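Local structure of MutT/NUDIX family protein (Bacillus thuringiensis str. Al Hakam, 3ID9) at residues 36-41 / 133-138. The protein probably hydrolyses a nucleoside diphosphate linked to another moiety, as many enzymes of the MutT/NUDIX family do, its own substrate being unassigned. Numbering follows the deposited sequence.
Sequences VLLVKQ and SYYGFS
On one face of the Nudix beta-sheet, Leu38 of strand 35-40 sends its forked end against Tyr135 and Phe137, two aromatic side chains of the loop that leads into helix 139-147. The leucine divides its methyls between the two rings. Leu38 CD1 lies over one face of the Tyr135 ring, 4.1 Å from Tyr135 CG and offset toward the rim. Leu38 CD2 goes to the other aromatic, reaching Phe137 CZ at 4.2 Å; it comes at that ring obliquely, and the two side chains run past each other in opposite directions. Leu38 has CG anti to its carbonyl carbon (chi1 -64°), a setting that carries the fork off the strand and toward the loop. The opposite face of Tyr135 is taken by its neighbour Tyr134, whose CD2 sits above the ring centre, leaving the Tyr135 ring sandwiched between Tyr134 and the leucine methyl. Gly136 turns the chain between the two aromatics, with its N hydrogen-bonded to Ser133 O at 3.1 Å. Trp48 of strand 48-54 also packs on Leu38, while Tyr135 rests on Gln125 and Val127 and Phe137 meets Ile142. Ser138 then starts helix 139-147 as its N-cap, OG bonding to Phe141 N. This small apolar contact joins sheet to helix-leading loop, in keeping with the alpha/beta/alpha sandwich of the Nudix fold.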
loop_
_atom_site.group_PDB
_atom_site.type_symbol
_atom_site.label_atom_id
_atom_site.label_comp_id
_atom_site.label_asym_id
_atom_site.label_seq_id
_atom_site.Cartn_x
_atom_site.Cartn_y
_atom_site.Cartn_z
ATOM N N VAL B 36 7.905 -18.326 9.124
ATOM C CA VAL B 36 8.228 -17.296 8.154
ATOM C C VAL B 36 9.548 -17.591 7.461
ATOM O O VAL B 36 10.499 -18.040 8.084
ATOM C CB VAL B 36 8.329 -15.904 8.824
ATOM C CG1 VAL B 36 8.517 -14.830 7.770
ATOM C CG2 VAL B 36 7.074 -15.621 9.608
ATOM N N LEU B 37 9.606 -17.314 6.167
ATOM C CA LEU B 37 10.816 -17.534 5.390
ATOM C C LEU B 37 11.861 -16.454 5.665
ATOM O O LEU B 37 11.625 -15.282 5.397
ATOM C CB LEU B 37 10.459 -17.530 3.900
ATOM C CG LEU B 37 11.435 -17.684 2.719
ATOM C CD1 LEU B 37 12.860 -17.348 3.103
ATOM C CD2 LEU B 37 11.340 -19.097 2.196
ATOM N N LEU B 38 13.013 -16.842 6.212
ATOM C CA LEU B 38 14.085 -15.885 6.427
ATOM C C LEU B 38 15.217 -16.251 5.490
ATOM O O LEU B 38 15.404 -17.406 5.135
ATOM C CB LEU B 38 14.594 -15.873 7.867
ATOM C CG LEU B 38 13.589 -15.434 8.936
ATOM C CD1 LEU B 38 14.331 -15.236 10.266
ATOM C CD2 LEU B 38 12.875 -14.143 8.493
ATOM N N VAL B 39 15.960 -15.235 5.096
ATOM C CA VAL B 39 17.067 -15.353 4.183
ATOM C C VAL B 39 18.313 -14.848 4.901
ATOM O O VAL B 39 18.219 -14.054 5.842
ATOM C CB VAL B 39 16.751 -14.507 2.917
ATOM C CG1 VAL B 39 18.008 -13.969 2.289
ATOM C CG2 VAL B 39 15.992 -15.360 1.919
ATOM N N LYS B 40 19.481 -15.314 4.481
ATOM C CA LYS B 40 20.709 -14.867 5.119
ATOM C C LYS B 40 21.320 -13.773 4.253
ATOM O O LYS B 40 21.513 -13.962 3.051
ATOM C CB LYS B 40 21.687 -16.031 5.269
ATOM C CG LYS B 40 22.874 -15.738 6.154
ATOM C CD LYS B 40 22.538 -15.926 7.626
ATOM C CE LYS B 40 23.333 -17.092 8.235
ATOM N NZ LYS B 40 24.815 -16.900 8.146
ATOM N N GLN B 41 21.605 -12.627 4.875
ATOM C CA GLN B 41 22.190 -11.475 4.186
ATOM C C GLN B 41 23.641 -11.706 3.784
ATOM O O GLN B 41 24.453 -12.173 4.588
ATOM C CB GLN B 41 22.123 -10.227 5.074
ATOM C CG GLN B 41 20.719 -9.740 5.395
ATOM C CD GLN B 41 20.725 -8.509 6.296
ATOM O OE1 GLN B 41 21.205 -8.560 7.435
ATOM N NE2 GLN B 41 20.198 -7.396 5.789
ATOM N N SER B 133 11.435 -13.224 17.805
ATOM C CA SER B 133 12.094 -12.324 18.746
ATOM C C SER B 133 13.566 -12.690 18.845
ATOM O O SER B 133 14.421 -11.836 19.066
ATOM C CB SER B 133 11.435 -12.400 20.127
ATOM O OG SER B 133 11.324 -13.743 20.556
ATOM N N TYR B 134 13.859 -13.970 18.669
ATOM C CA TYR B 134 15.230 -14.443 18.724
ATOM C C TYR B 134 16.077 -13.803 17.623
ATOM O O TYR B 134 17.282 -13.620 17.781
ATOM C CB TYR B 134 15.256 -15.958 18.560
ATOM C CG TYR B 134 16.643 -16.542 18.541
ATOM C CD1 TYR B 134 17.315 -16.838 19.729
ATOM C CD2 TYR B 134 17.289 -16.793 17.332
ATOM C CE1 TYR B 134 18.600 -17.374 19.709
ATOM C CE2 TYR B 134 18.570 -17.324 17.299
ATOM C CZ TYR B 134 19.222 -17.614 18.489
ATOM O OH TYR B 134 20.490 -18.139 18.447
ATOM N N TYR B 135 15.447 -13.470 16.502
ATOM C CA TYR B 135 16.172 -12.867 15.397
ATOM C C TYR B 135 16.077 -11.349 15.337
ATOM O O TYR B 135 16.392 -10.747 14.310
ATOM C CB TYR B 135 15.720 -13.480 14.070
ATOM C CG TYR B 135 16.103 -14.933 13.948
ATOM C CD1 TYR B 135 15.183 -15.945 14.216
ATOM C CD2 TYR B 135 17.400 -15.297 13.605
ATOM C CE1 TYR B 135 15.550 -17.280 14.144
ATOM C CE2 TYR B 135 17.777 -16.625 13.533
ATOM C CZ TYR B 135 16.852 -17.612 13.804
ATOM O OH TYR B 135 17.248 -18.927 13.750
ATOM N N GLY B 136 15.636 -10.737 16.434
ATOM C CA GLY B 136 15.568 -9.287 16.493
ATOM C C GLY B 136 14.263 -8.605 16.130
ATOM O O GLY B 136 14.174 -7.381 16.169
ATOM N N PHE B 137 13.243 -9.372 15.773
ATOM C CA PHE B 137 11.984 -8.753 15.428
ATOM C C PHE B 137 11.262 -8.311 16.693
ATOM O O PHE B 137 11.240 -9.023 17.699
ATOM C CB PHE B 137 11.129 -9.717 14.609
ATOM C CG PHE B 137 11.763 -10.106 13.307
ATOM C CD1 PHE B 137 12.707 -11.131 13.254
ATOM C CD2 PHE B 137 11.471 -9.406 12.140
ATOM C CE1 PHE B 137 13.348 -11.448 12.064
ATOM C CE2 PHE B 137 12.112 -9.718 10.938
ATOM C CZ PHE B 137 13.052 -10.740 10.903
ATOM N N SER B 138 10.687 -7.117 16.642
ATOM C CA SER B 138 9.969 -6.570 17.784
ATOM C C SER B 138 8.626 -7.269 17.948
ATOM O O SER B 138 8.098 -7.846 16.995
ATOM C CB SER B 138 9.734 -5.076 17.581
ATOM O OG SER B 138 8.860 -4.862 16.491
#